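Side-chain contacts in putative polysaccharide biosynthesis protein with aminopeptidase-like domain (Clostridium acetobutylicum, PDB 3K9T), which binds one zinc ion per subunit and probably takes part in making modified polysaccharides, with no peptidase activity expected despite its aminopeptidase-like fold: residues H95-S98 and Y99-P102; I126-L129 and T130-K134; E271-K274 and I275-V279; F393-L396 and N397-G401. One frame throughout, in Å; residues are numbered along the deposited sequence.

Overall arrangement
Contacts 1 and 2 touch, their centres about 7 Å apart, and belong to loops of the insert region joined by backbone hydrogen bonds between Ser-98 and both Leu-129 and Ser-131. Contact 1 is buried and rests on a type II beta turn braced by a serine hydroxyl; contact 2 is partly buried, lacks a clear hydrogen bond across it and brings a tyrosine beside the zinc site. Contacts 3 and 4, about 20 Å apart between centres and across the chain's centre from the first two, are buried helical turns built on i to i+4 bonds. The first sets an apolar face beside a flank of carboxylates with outside partners, the second is largely apolar and lies in the winged helix-turn-helix.

Contact 1: residues H95-S98 and Y99-P102; sequences HVMS and YSVP
The ring of Tyr-99 meets the peptide of Ser-98 obliquely, with CD1 lying 4.3 Å from Ser-98 OG, while its main ring partners come from other parts of the chain: Trp-71 stacks with it and Tyr-132 meets it edge-to-face. Its hydroxyl is anchored to Lys-69 O and Thr-34 OG1. The chain turns here, and Met-97 O receives two bonds from Ser-100. The hydroxyl bond is the short one, 2.7 Å from Ser-100 OG to Met-97 O, with the donor tilted 17° from the carbonyl plane; the amide bond from Ser-100 N to the same Met-97 O is weak, at 3.0 Å. Ser-100 OG sits anti to its own carbonyl carbon (chi1 -81°), a rotation that swings it back over the turn. There it also packs against Val-96 CG1 at 3.6 Å and Met-97 CB at 3.5 Å, and it has a further hydrogen-bond partner in Gly-138 N. The hydroxyl of Ser-98 is hydrogen-bonded to Ser-32 OG. With Tyr-99 at positive phi (77°), the residues from Met-97 to Ser-100 form a type II beta turn, reinforced by a serine side chain, within the insert region.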
ATOM      1  N   HIS A  95     -39.406   7.720 -29.325  1.00 25.43           N
ATOM      2  CA  HIS A  95     -40.480   8.725 -29.272  1.00 24.20           C
ATOM      3  C   HIS A  95     -41.574   8.459 -28.213  1.00 26.67           C
ATOM      4  O   HIS A  95     -42.306   9.383 -27.886  1.00 26.53           O
ATOM      5  CB  HIS A  95     -41.183   8.905 -30.626  1.00 23.35           C
ATOM      6  CG  HIS A  95     -40.372   9.629 -31.649  1.00 21.51           C
ATOM      7  ND1 HIS A  95     -39.836  10.875 -31.425  1.00 24.43           N
ATOM      8  CD2 HIS A  95     -40.023   9.294 -32.915  1.00 30.03           C
ATOM      9  CE1 HIS A  95     -39.161  11.264 -32.495  1.00 27.06           C
ATOM     10  NE2 HIS A  95     -39.274  10.333 -33.424  1.00 21.70           N
ATOM     11  N   VAL A  96     -41.714   7.230 -27.709  1.00 27.24           N
ATOM     12  CA  VAL A  96     -42.713   6.924 -26.683  1.00 28.54           C
ATOM     13  C   VAL A  96     -42.023   6.518 -25.391  1.00 29.19           C
ATOM     14  O   VAL A  96     -41.073   5.737 -25.407  1.00 28.20           O
ATOM     15  CB  VAL A  96     -43.689   5.780 -27.096  1.00 30.05           C
ATOM     16  CG1 VAL A  96     -44.628   5.424 -25.935  1.00 29.33           C
ATOM     17  CG2 VAL A  96     -44.512   6.195 -28.278  1.00 29.47           C
HETATM   18  N   MSE A  97     -42.519   7.068 -24.283  1.00 28.74           N
HETATM   19  CA  MSE A  97     -42.042   6.737 -22.950  1.00 28.85           C
HETATM   20  C   MSE A  97     -42.464   5.288 -22.643  1.00 28.66           C
HETATM   21  O   MSE A  97     -43.640   4.932 -22.743  1.00 27.06           O
HETATM   22  CB  MSE A  97     -42.619   7.727 -21.946  1.00 27.70           C
HETATM   23  CG  MSE A  97     -42.224   7.488 -20.482  1.00 34.38           C
HETATM   24 SE   MSE A  97     -43.333   8.576 -19.306  0.75 18.66          SE
HETATM   25  CE  MSE A  97     -42.476  10.294 -19.679  1.00 35.19           C
ATOM     26  N   SER A  98     -41.488   4.449 -22.298  1.00 27.65           N
ATOM     27  CA  SER A  98     -41.741   3.029 -22.122  1.00 26.06           C
ATOM     28  C   SER A  98     -42.738   2.857 -20.990  1.00 25.62           C
ATOM     29  O   SER A  98     -42.616   3.505 -19.963  1.00 23.34           O
ATOM     30  CB  SER A  98     -40.447   2.269 -21.827  1.00 26.88           C
ATOM     31  OG  SER A  98     -40.601   0.872 -22.016  1.00 25.38           O
ATOM     32  N   TYR A  99     -43.696   1.963 -21.203  1.00 24.83           N
ATOM     33  CA  TYR A  99     -44.800   1.686 -20.291  1.00 25.28           C
ATOM     34  C   TYR A  99     -45.895   2.754 -20.357  1.00 26.12           C
ATOM     35  O   TYR A  99     -46.734   2.818 -19.456  1.00 27.74           O
ATOM     36  CB  TYR A  99     -44.334   1.380 -18.841  1.00 24.42           C
ATOM     37  CG  TYR A  99     -44.201  -0.110 -18.543  1.00 25.55           C
ATOM     38  CD1 TYR A  99     -43.334  -0.915 -19.288  1.00 23.16           C
ATOM     39  CD2 TYR A  99     -44.942  -0.717 -17.536  1.00 21.64           C
ATOM     40  CE1 TYR A  99     -43.196  -2.277 -19.029  1.00 24.94           C
ATOM     41  CE2 TYR A  99     -44.822  -2.117 -17.285  1.00 27.86           C
ATOM     42  CZ  TYR A  99     -43.953  -2.885 -18.040  1.00 27.00           C
ATOM     43  OH  TYR A  99     -43.793  -4.243 -17.802  1.00 23.20           O
ATOM     44  N   SER A 100     -45.932   3.547 -21.432  1.00 24.93           N
ATOM     45  CA  SER A 100     -46.976   4.567 -21.578  1.00 25.96           C
ATOM     46  C   SER A 100     -48.377   3.945 -21.586  1.00 26.26           C
ATOM     47  O   SER A 100     -48.671   3.040 -22.373  1.00 24.78           O
ATOM     48  CB  SER A 100     -46.805   5.426 -22.854  1.00 27.01           C
ATOM     49  OG  SER A 100     -45.844   6.468 -22.689  1.00 25.04           O
ATOM     50  N   VAL A 101     -49.231   4.445 -20.701  1.00 26.50           N
ATOM     51  CA  VAL A 101     -50.652   4.064 -20.676  1.00 26.03           C
ATOM     52  C   VAL A 101     -51.290   4.434 -22.030  1.00 26.11           C
ATOM     53  O   VAL A 101     -50.825   5.338 -22.690  1.00 29.15           O
ATOM     54  CB  VAL A 101     -51.360   4.740 -19.480  1.00 26.27           C
ATOM     55  CG1 VAL A 101     -50.767   4.209 -18.162  1.00 24.45           C
ATOM     56  CG2 VAL A 101     -51.210   6.260 -19.553  1.00 18.28           C
ATOM     57  N   PRO A 102     -52.306   3.690 -22.492  1.00 26.09           N
ATOM     58  CA  PRO A 102     -52.893   4.067 -23.779  1.00 27.25           C
ATOM     59  C   PRO A 102     -53.624   5.420 -23.716  1.00 29.81           C
ATOM     60  O   PRO A 102     -54.230   5.727 -22.694  1.00 29.76           O
ATOM     61  CB  PRO A 102     -53.896   2.947 -24.058  1.00 25.91           C
ATOM     62  CG  PRO A 102     -54.138   2.306 -22.748  1.00 24.50           C
ATOM     63  CD  PRO A 102     -52.909   2.468 -21.943  1.00 25.74           C
TER

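Contact 2: residues I126-L129 and T130-K134; sequences IPYL and TSYYK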
ATOM      1  N   ILE A 126     -33.251  12.555 -29.348  1.00 27.17           N
ATOM      2  CA  ILE A 126     -34.517  12.125 -28.771  1.00 25.98           C
ATOM      3  C   ILE A 126     -34.180  11.501 -27.413  1.00 27.16           C
ATOM      4  O   ILE A 126     -33.375  10.593 -27.316  1.00 27.08           O
ATOM      5  CB  ILE A 126     -35.267  11.132 -29.673  1.00 25.77           C
ATOM      6  CG1 ILE A 126     -35.466  11.723 -31.079  1.00 27.00           C
ATOM      7  CG2 ILE A 126     -36.634  10.754 -29.042  1.00 24.10           C
ATOM      8  CD1 ILE A 126     -35.871  10.675 -32.167  1.00 28.67           C
ATOM      9  N   PRO A 127     -34.762  12.022 -26.342  1.00 27.75           N
ATOM     10  CA  PRO A 127     -34.471  11.362 -25.086  1.00 28.05           C
ATOM     11  C   PRO A 127     -35.253  10.051 -24.896  1.00 24.71           C
ATOM     12  O   PRO A 127     -36.401   9.958 -25.317  1.00 23.46           O
ATOM     13  CB  PRO A 127     -34.886  12.397 -24.035  1.00 27.94           C
ATOM     14  CG  PRO A 127     -35.876  13.273 -24.701  1.00 31.26           C
ATOM     15  CD  PRO A 127     -35.607  13.214 -26.183  1.00 29.79           C
ATOM     16  N   TYR A 128     -34.604   9.071 -24.271  1.00 22.85           N
ATOM     17  CA  TYR A 128     -35.230   7.808 -23.852  1.00 24.07           C
ATOM     18  C   TYR A 128     -35.773   7.924 -22.435  1.00 23.66           C
ATOM     19  O   TYR A 128     -35.041   8.198 -21.503  1.00 23.95           O
ATOM     20  CB  TYR A 128     -34.216   6.654 -23.945  1.00 27.53           C
ATOM     21  CG  TYR A 128     -34.619   5.343 -23.291  1.00 22.78           C
ATOM     22  CD1 TYR A 128     -35.782   4.661 -23.660  1.00 21.66           C
ATOM     23  CD2 TYR A 128     -33.803   4.773 -22.340  1.00 35.86           C
ATOM     24  CE1 TYR A 128     -36.136   3.457 -23.042  1.00 24.44           C
ATOM     25  CE2 TYR A 128     -34.136   3.570 -21.716  1.00 41.07           C
ATOM     26  CZ  TYR A 128     -35.302   2.925 -22.059  1.00 29.88           C
ATOM     27  OH  TYR A 128     -35.541   1.727 -21.435  1.00 38.98           O
ATOM     28  N   LEU A 129     -37.074   7.736 -22.281  1.00 26.43           N
ATOM     29  CA  LEU A 129     -37.713   7.794 -20.965  1.00 29.24           C
ATOM     30  C   LEU A 129     -38.567   6.542 -20.738  1.00 28.07           C
ATOM     31  O   LEU A 129     -39.043   5.909 -21.685  1.00 27.53           O
ATOM     32  CB  LEU A 129     -38.563   9.073 -20.813  1.00 29.36           C
ATOM     33  CG  LEU A 129     -37.806  10.407 -20.868  1.00 29.42           C
ATOM     34  CD1 LEU A 129     -38.720  11.575 -21.152  1.00 26.09           C
ATOM     35  CD2 LEU A 129     -37.081  10.600 -19.578  1.00 26.39           C
ATOM     36  N   THR A 130     -38.724   6.198 -19.470  1.00 27.66           N
ATOM     37  CA  THR A 130     -39.519   5.055 -19.045  1.00 29.56           C
ATOM     38  C   THR A 130     -40.413   5.458 -17.864  1.00 31.73           C
ATOM     39  O   THR A 130     -40.151   6.444 -17.180  1.00 33.73           O
ATOM     40  CB  THR A 130     -38.644   3.864 -18.561  1.00 29.14           C
ATOM     41  OG1 THR A 130     -38.056   4.191 -17.301  1.00 24.93           O
ATOM     42  CG2 THR A 130     -37.563   3.496 -19.574  1.00 21.49           C
ATOM     43  N   SER A 131     -41.461   4.685 -17.618  1.00 30.45           N
ATOM     44  CA  SER A 131     -42.311   4.913 -16.460  1.00 30.09           C
ATOM     45  C   SER A 131     -42.879   3.587 -16.040  1.00 28.48           C
ATOM     46  O   SER A 131     -44.059   3.345 -16.157  1.00 23.85           O
ATOM     47  CB  SER A 131     -43.439   5.897 -16.775  1.00 30.48           C
ATOM     48  OG  SER A 131     -44.189   6.154 -15.593  1.00 34.63           O
ATOM     49  N   TYR A 132     -42.016   2.716 -15.558  1.00 32.29           N
ATOM     50  CA  TYR A 132     -42.416   1.341 -15.302  1.00 34.40           C
ATOM     51  C   TYR A 132     -43.380   1.192 -14.151  1.00 37.20           C
ATOM     52  O   TYR A 132     -44.322   0.393 -14.219  1.00 39.25           O
ATOM     53  CB  TYR A 132     -41.198   0.470 -15.010  1.00 33.35           C
ATOM     54  CG  TYR A 132     -40.188   0.395 -16.129  1.00 35.39           C
ATOM     55  CD1 TYR A 132     -40.590   0.330 -17.458  1.00 32.51           C
ATOM     56  CD2 TYR A 132     -38.827   0.348 -15.852  1.00 32.07           C
ATOM     57  CE1 TYR A 132     -39.657   0.252 -18.488  1.00 34.45           C
ATOM     58  CE2 TYR A 132     -37.883   0.278 -16.874  1.00 32.44           C
ATOM     59  CZ  TYR A 132     -38.303   0.219 -18.184  1.00 34.04           C
ATOM     60  OH  TYR A 132     -37.380   0.122 -19.190  1.00 34.01           O
ATOM     61  N   TYR A 133     -43.178   1.979 -13.112  1.00 40.35           N
ATOM     62  CA  TYR A 133     -43.844   1.694 -11.857  1.00 43.64           C
ATOM     63  C   TYR A 133     -44.886   2.728 -11.368  1.00 43.64           C
ATOM     64  O   TYR A 133     -45.605   2.448 -10.423  1.00 44.53           O
ATOM     65  CB  TYR A 133     -42.758   1.358 -10.816  1.00 45.76           C
ATOM     66  CG  TYR A 133     -41.877   0.153 -11.224  1.00 48.06           C
ATOM     67  CD1 TYR A 133     -42.401  -1.158 -11.281  1.00 44.18           C
ATOM     68  CD2 TYR A 133     -40.522   0.324 -11.544  1.00 54.13           C
ATOM     69  CE1 TYR A 133     -41.605  -2.252 -11.665  1.00 38.74           C
ATOM     70  CE2 TYR A 133     -39.718  -0.771 -11.923  1.00 50.92           C
ATOM     71  CZ  TYR A 133     -40.271  -2.046 -11.973  1.00 46.46           C
ATOM     72  OH  TYR A 133     -39.474  -3.087 -12.350  1.00 40.83           O
ATOM     73  N   LYS A 134     -44.964   3.902 -11.993  1.00 42.00           N
ATOM     74  CA  LYS A 134     -46.079   4.825 -11.777  1.00 39.01           C
ATOM     75  C   LYS A 134     -46.766   4.918 -13.160  1.00 37.36           C
ATOM     76  O   LYS A 134     -46.097   4.959 -14.188  1.00 34.02           O
ATOM     77  CB  LYS A 134     -45.597   6.184 -11.251  1.00 37.01           C
TER
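Tyr-128 carries CG anti to its backbone nitrogen (chi1 168°), and Thr-130 has CG2 anti to its carbonyl carbon; together these rotations bring the methyl group to the phenol end of the ring. Thr-130 CG2 lies 3.3 Å from Tyr-128 OH and 3.4 Å from Tyr-128 CZ, an oblique approach in which CE1 and CE2 on the two sides of CZ are also touched. Tyr-132 reaches back from the other direction: its side chain runs at about a right angle to that of Tyr-128, and the two hydroxyls, Tyr-128 OH and Tyr-132 OH, are 3.3 Å apart. Thr-130 is thus wedged between the tyrosines, since its CB also rests 3.6 Å above one face of the Tyr-132 ring, offset toward the rim. Further along, Ser-131 OG donates to Lys-134 O at 2.7 Å and links the two residues across the last part of the segment 130-134. The Tyr-128 side chain comes within about 5 Å of the zinc ion, meeting the rings of two zinc ligands, His-325 edge-to-face and His-190 with planes at about 45°. The loop runs between strands 116-117 and 139-140, with Leu-129 touching Ser-140 of the latter, while the backbones of Leu-129 and Ser-131 bond to Ser-98 in the loop that leads into strand 103-108.

Contact 3: residues E271-K274 and I275-V279; sequences EIDK and IVEKV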
ATOM      1  N   GLU A 271     -11.102 -13.616  -7.774  1.00 25.24           N
ATOM      2  CA  GLU A 271     -10.397 -14.208  -8.892  1.00 26.79           C
ATOM      3  C   GLU A 271     -10.729 -13.541 -10.232  1.00 26.74           C
ATOM      4  O   GLU A 271      -9.801 -13.216 -11.013  1.00 27.55           O
ATOM      5  CB  GLU A 271     -10.619 -15.696  -8.973  1.00 26.96           C
ATOM      6  CG  GLU A 271      -9.638 -16.326  -9.943  1.00 36.65           C
ATOM      7  CD  GLU A 271      -9.821 -17.818 -10.122  1.00 40.27           C
ATOM      8  OE1 GLU A 271     -10.433 -18.448  -9.219  1.00 37.81           O
ATOM      9  OE2 GLU A 271      -9.307 -18.324 -11.164  1.00 34.97           O
ATOM     10  N   ILE A 272     -12.013 -13.281 -10.466  1.00 24.56           N
ATOM     11  CA  ILE A 272     -12.435 -12.634 -11.715  1.00 25.46           C
ATOM     12  C   ILE A 272     -11.802 -11.234 -11.868  1.00 23.22           C
ATOM     13  O   ILE A 272     -11.387 -10.874 -12.945  1.00 23.24           O
ATOM     14  CB  ILE A 272     -14.002 -12.609 -11.879  1.00 25.27           C
ATOM     15  CG1 ILE A 272     -14.405 -12.127 -13.275  1.00 28.66           C
ATOM     16  CG2 ILE A 272     -14.660 -11.751 -10.804  1.00 25.48           C
ATOM     17  CD1 ILE A 272     -13.789 -12.919 -14.405  1.00 31.86           C
ATOM     18  N   ASP A 273     -11.691 -10.465 -10.788  1.00 24.78           N
ATOM     19  CA  ASP A 273     -11.046  -9.121 -10.839  1.00 21.66           C
ATOM     20  C   ASP A 273      -9.603  -9.246 -11.248  1.00 22.42           C
ATOM     21  O   ASP A 273      -9.115  -8.490 -12.113  1.00 22.02           O
ATOM     22  CB  ASP A 273     -11.054  -8.435  -9.466  1.00 19.21           C
ATOM     23  CG  ASP A 273     -12.456  -8.150  -8.948  1.00 24.88           C
ATOM     24  OD1 ASP A 273     -13.301  -7.647  -9.730  1.00 21.64           O
ATOM     25  OD2 ASP A 273     -12.705  -8.436  -7.752  1.00 19.90           O
ATOM     26  N   LYS A 274      -8.916 -10.196 -10.606  1.00 23.46           N
ATOM     27  CA  LYS A 274      -7.498 -10.427 -10.841  1.00 24.77           C
ATOM     28  C   LYS A 274      -7.315 -10.904 -12.264  1.00 23.94           C
ATOM     29  O   LYS A 274      -6.372 -10.490 -12.943  1.00 25.40           O
ATOM     30  CB  LYS A 274      -6.930 -11.417  -9.810  1.00 28.18           C
ATOM     31  CG  LYS A 274      -6.969 -10.887  -8.377  1.00 30.82           C
ATOM     32  CD  LYS A 274      -5.650 -10.581  -7.743  1.00 45.72           C
ATOM     33  CE  LYS A 274      -5.108 -11.827  -6.984  1.00 58.45           C
ATOM     34  NZ  LYS A 274      -4.161 -11.460  -5.833  1.00 60.35           N
ATOM     35  N   ILE A 275      -8.226 -11.754 -12.738  1.00 23.30           N
ATOM     36  CA  ILE A 275      -8.096 -12.291 -14.108  1.00 22.74           C
ATOM     37  C   ILE A 275      -8.335 -11.162 -15.120  1.00 23.14           C
ATOM     38  O   ILE A 275      -7.512 -10.918 -16.006  1.00 22.17           O
ATOM     39  CB  ILE A 275      -9.073 -13.446 -14.395  1.00 21.57           C
ATOM     40  CG1 ILE A 275      -8.605 -14.724 -13.714  1.00 24.01           C
ATOM     41  CG2 ILE A 275      -9.235 -13.678 -15.905  1.00  8.76           C
ATOM     42  CD1 ILE A 275      -9.629 -15.839 -13.847  1.00 26.38           C
ATOM     43  N   VAL A 276      -9.460 -10.472 -14.999  1.00 20.88           N
ATOM     44  CA  VAL A 276      -9.729  -9.405 -15.970  1.00 24.83           C
ATOM     45  C   VAL A 276      -8.627  -8.318 -15.970  1.00 23.98           C
ATOM     46  O   VAL A 276      -8.229  -7.866 -17.030  1.00 20.24           O
ATOM     47  CB  VAL A 276     -11.144  -8.766 -15.802  1.00 25.32           C
ATOM     48  CG1 VAL A 276     -11.262  -7.505 -16.695  1.00 10.27           C
ATOM     49  CG2 VAL A 276     -12.237  -9.825 -16.131  1.00 19.84           C
ATOM     50  N   GLU A 277      -8.112  -7.924 -14.806  1.00 24.37           N
ATOM     51  CA  GLU A 277      -7.108  -6.836 -14.802  1.00 26.32           C
ATOM     52  C   GLU A 277      -5.785  -7.318 -15.407  1.00 26.26           C
ATOM     53  O   GLU A 277      -5.113  -6.553 -16.060  1.00 26.07           O
ATOM     54  CB  GLU A 277      -6.927  -6.240 -13.413  1.00 25.91           C
ATOM     55  CG  GLU A 277      -8.212  -5.571 -12.870  1.00 32.36           C
ATOM     56  CD  GLU A 277      -8.162  -5.372 -11.370  1.00 35.65           C
ATOM     57  OE1 GLU A 277      -7.085  -4.987 -10.872  1.00 33.36           O
ATOM     58  OE2 GLU A 277      -9.187  -5.601 -10.688  1.00 24.24           O
ATOM     59  N   LYS A 278      -5.474  -8.607 -15.251  1.00 25.13           N
ATOM     60  CA  LYS A 278      -4.273  -9.192 -15.825  1.00 24.25           C
ATOM     61  C   LYS A 278      -4.363  -9.305 -17.342  1.00 23.92           C
ATOM     62  O   LYS A 278      -3.353  -9.119 -18.036  1.00 22.65           O
ATOM     63  CB  LYS A 278      -3.982 -10.572 -15.202  1.00 26.84           C
ATOM     64  CG  LYS A 278      -2.572 -11.139 -15.488  1.00 25.85           C
ATOM     65  CD  LYS A 278      -1.458 -10.172 -15.052  1.00 28.08           C
ATOM     66  CE  LYS A 278      -0.112 -10.866 -15.070  1.00 26.21           C
ATOM     67  NZ  LYS A 278       1.030  -9.932 -15.169  1.00 23.95           N
ATOM     68  N   VAL A 279      -5.556  -9.607 -17.866  1.00 24.15           N
ATOM     69  CA  VAL A 279      -5.764  -9.613 -19.319  1.00 22.17           C
ATOM     70  C   VAL A 279      -5.595  -8.180 -19.875  1.00 25.53           C
ATOM     71  O   VAL A 279      -4.832  -7.953 -20.844  1.00 26.79           O
ATOM     72  CB  VAL A 279      -7.123 -10.229 -19.721  1.00 24.75           C
ATOM     73  CG1 VAL A 279      -7.380 -10.019 -21.194  1.00 10.50           C
ATOM     74  CG2 VAL A 279      -7.212 -11.771 -19.336  1.00 17.86           C
TER
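Backbone hydrogen bonds carry the contact between Glu-271 to Lys-274 and Ile-275 to Val-279, four successive i to i+4 links of helix 271-282. The link from Val-276 N to Ile-272 O is 2.8 Å long and nearly straight at 174°, whereas that from Lys-278 N to Lys-274 O stretches to 3.1 Å. Apolar packing adds a pair one turn apart: Ile-272 and Val-276 lie side by side and point the same way, CD1 of the former 3.9 Å from CG2 of the latter, and both rest on Tyr-262 of strand 260-263. The side chains of Ile-275 and Glu-271 cross obliquely, with Ile-275 CD1 3.7 Å from Glu-271 OE2, a carboxylate oxygen also bonded by Asn-356. Among the charged groups, Glu-277, its chain extended beyond CG, lies back over the preceding turn, and its OE2 comes 3.6 Å from Asp-273 CB. The acids have separate partners: Arg-264 forms a salt bridge with Glu-277, while Tyr-262 and Thr-265 bind Asp-273. Asp-273 OD1 and Glu-277 OE2 stay 4.7 Å apart, and the arginine probably eases the repulsion between these like charges. The helix thus joins an apolar face against the sheet to a polar flank tied down by outside partners.

Contact 4: residues F393-L396 and N397-G401; sequences FWVL and NMSDG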
ATOM      1  N   PHE A 393      11.401 -20.835 -15.079  1.00 20.39           N
ATOM      2  CA  PHE A 393      12.030 -20.711 -13.763  1.00 33.06           C
ATOM      3  C   PHE A 393      11.076 -20.160 -12.706  1.00 19.42           C
ATOM      4  O   PHE A 393      11.144 -20.569 -11.546  1.00 23.69           O
ATOM      5  CB  PHE A 393      13.289 -19.850 -13.815  1.00 25.31           C
ATOM      6  CG  PHE A 393      14.453 -20.505 -14.509  1.00 18.76           C
ATOM      7  CD1 PHE A 393      14.908 -21.756 -14.109  1.00 32.92           C
ATOM      8  CD2 PHE A 393      15.152 -19.826 -15.513  1.00 27.01           C
ATOM      9  CE1 PHE A 393      16.006 -22.346 -14.736  1.00 34.54           C
ATOM     10  CE2 PHE A 393      16.234 -20.412 -16.152  1.00 18.63           C
ATOM     11  CZ  PHE A 393      16.671 -21.671 -15.749  1.00 34.94           C
ATOM     12  N   TRP A 394      10.214 -19.222 -13.098  1.00 18.62           N
ATOM     13  CA  TRP A 394       9.149 -18.739 -12.209  1.00 22.73           C
ATOM     14  C   TRP A 394       8.157 -19.825 -11.831  1.00 28.96           C
ATOM     15  O   TRP A 394       7.802 -19.945 -10.652  1.00 20.67           O
ATOM     16  CB  TRP A 394       8.358 -17.610 -12.839  1.00 21.93           C
ATOM     17  CG  TRP A 394       8.915 -16.258 -12.588  1.00 19.89           C
ATOM     18  CD1 TRP A 394       9.394 -15.395 -13.512  1.00 26.66           C
ATOM     19  CD2 TRP A 394       9.065 -15.628 -11.328  1.00 25.75           C
ATOM     20  NE1 TRP A 394       9.824 -14.253 -12.912  1.00 24.22           N
ATOM     21  CE2 TRP A 394       9.625 -14.358 -11.566  1.00 14.39           C
ATOM     22  CE3 TRP A 394       8.794 -16.016 -10.012  1.00 22.33           C
ATOM     23  CZ2 TRP A 394       9.889 -13.446 -10.543  1.00 16.28           C
ATOM     24  CZ3 TRP A 394       9.074 -15.122  -8.982  1.00 18.80           C
ATOM     25  CH2 TRP A 394       9.624 -13.852  -9.249  1.00 21.63           C
ATOM     26  N   VAL A 395       7.696 -20.591 -12.828  1.00 21.35           N
ATOM     27  CA  VAL A 395       6.745 -21.662 -12.587  1.00 12.87           C
ATOM     28  C   VAL A 395       7.331 -22.716 -11.647  1.00 24.56           C
ATOM     29  O   VAL A 395       6.675 -23.161 -10.710  1.00 20.13           O
ATOM     30  CB  VAL A 395       6.270 -22.319 -13.872  1.00 21.64           C
ATOM     31  CG1 VAL A 395       5.503 -23.573 -13.544  1.00 11.96           C
ATOM     32  CG2 VAL A 395       5.390 -21.367 -14.650  1.00 13.46           C
ATOM     33  N   LEU A 396       8.582 -23.085 -11.868  1.00 16.17           N
ATOM     34  CA  LEU A 396       9.228 -24.067 -10.996  1.00 16.65           C
ATOM     35  C   LEU A 396       9.390 -23.508  -9.601  1.00 11.36           C
ATOM     36  O   LEU A 396       9.164 -24.204  -8.605  1.00 28.63           O
ATOM     37  CB  LEU A 396      10.595 -24.483 -11.545  1.00 15.87           C
ATOM     38  CG  LEU A 396      10.532 -25.334 -12.827  1.00 28.42           C
ATOM     39  CD1 LEU A 396      11.840 -25.318 -13.575  1.00  6.66           C
ATOM     40  CD2 LEU A 396      10.148 -26.761 -12.448  1.00 10.72           C
ATOM     41  N   ASN A 397       9.742 -22.237  -9.534  1.00 19.27           N
ATOM     42  CA  ASN A 397      10.109 -21.649  -8.284  1.00 14.16           C
ATOM     43  C   ASN A 397       8.910 -21.426  -7.386  1.00 15.60           C
ATOM     44  O   ASN A 397       8.977 -21.671  -6.178  1.00 19.01           O
ATOM     45  CB  ASN A 397      10.901 -20.369  -8.510  1.00 15.82           C
ATOM     46  CG  ASN A 397      11.179 -19.655  -7.231  1.00 25.41           C
ATOM     47  OD1 ASN A 397      10.347 -18.880  -6.789  1.00 12.03           O
ATOM     48  ND2 ASN A 397      12.336 -19.926  -6.606  1.00 11.34           N
HETATM   49  N   MSE A 398       7.806 -21.006  -7.979  1.00 23.41           N
HETATM   50  CA  MSE A 398       6.608 -20.723  -7.199  1.00 15.66           C
HETATM   51  C   MSE A 398       5.579 -21.856  -7.114  1.00 23.08           C
HETATM   52  O   MSE A 398       4.602 -21.698  -6.416  1.00 16.83           O
HETATM   53  CB  MSE A 398       5.930 -19.474  -7.738  1.00 13.21           C
HETATM   54  CG  MSE A 398       6.714 -18.196  -7.420  1.00 22.21           C
HETATM   55 SE   MSE A 398       5.845 -16.663  -8.195  0.75 10.00          SE
HETATM   56  CE  MSE A 398       4.347 -16.520  -6.929  1.00 13.87           C
ATOM     57  N   SER A 399       5.769 -22.978  -7.800  1.00 24.53           N
ATOM     58  CA  SER A 399       4.796 -24.061  -7.718  1.00 16.59           C
ATOM     59  C   SER A 399       5.003 -24.927  -6.475  1.00 22.38           C
ATOM     60  O   SER A 399       5.485 -26.070  -6.538  1.00 12.45           O
ATOM     61  CB  SER A 399       4.782 -24.886  -9.001  1.00 19.24           C
ATOM     62  OG  SER A 399       4.242 -24.112 -10.052  1.00 22.93           O
ATOM     63  N   ASP A 400       4.634 -24.376  -5.327  1.00 22.19           N
ATOM     64  CA  ASP A 400       4.717 -25.131  -4.059  1.00 24.35           C
ATOM     65  C   ASP A 400       3.401 -25.791  -3.683  1.00 20.74           C
ATOM     66  O   ASP A 400       3.281 -26.350  -2.610  1.00 41.47           O
ATOM     67  CB  ASP A 400       5.181 -24.224  -2.913  1.00 25.29           C
ATOM     68  CG  ASP A 400       4.358 -22.950  -2.773  1.00 24.33           C
ATOM     69  OD1 ASP A 400       3.356 -22.763  -3.511  1.00 18.34           O
ATOM     70  OD2 ASP A 400       4.747 -22.133  -1.907  1.00 33.89           O
ATOM     71  N   GLY A 401       2.411 -25.683  -4.569  1.00 22.49           N
ATOM     72  CA  GLY A 401       1.087 -26.190  -4.325  1.00 19.70           C
ATOM     73  C   GLY A 401       0.112 -25.099  -3.923  1.00 13.44           C
ATOM     74  O   GLY A 401      -1.078 -25.313  -3.950  1.00 36.48           O
TER
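Trp-394 and Met-398, a selenomethionine, extend side by side in the same direction from one turn of helix 389-398 to the next. Met-398 SE lies obliquely beside the indole, 3.5 Å from Trp-394 CE3 and 3.7 Å from Trp-394 CZ3; it is 4.5 Å from the centroid of the six-membered ring and 59° off the ring normal, a Met-aromatic contact. The Met-398 chain leaves CB extended and bends at chi3 (75°), which turns its methyl away while the selenium stays against the ring. In the backbone of the same pair, Met-398 N donates to Trp-394 O at 2.9 Å. Another side of the helix carries Val-395 and Ser-399, where the hydroxyl turns back onto the carbonyl: Ser-399 OG donates to Val-395 O at 2.7 Å, with the donor tilted 26° from the carbonyl plane. The amide of Ser-399 adds a weak bond to that same oxygen, so two donors from Ser-399 grip the carbonyl of Val-395 as the chain leaves helical geometry. Val-395 CG1 packs 3.8 Å from Ser-399 OG. Ile-408 touches both Trp-394 and Met-398, and Trp-295 of a neighbouring subunit meets the indole nearly perpendicularly. The end of helix 389-398, followed by an inverse gamma turn centred on Ser-399, thus packs against helix 405-412 in the permutated winged helix-turn-helix domain.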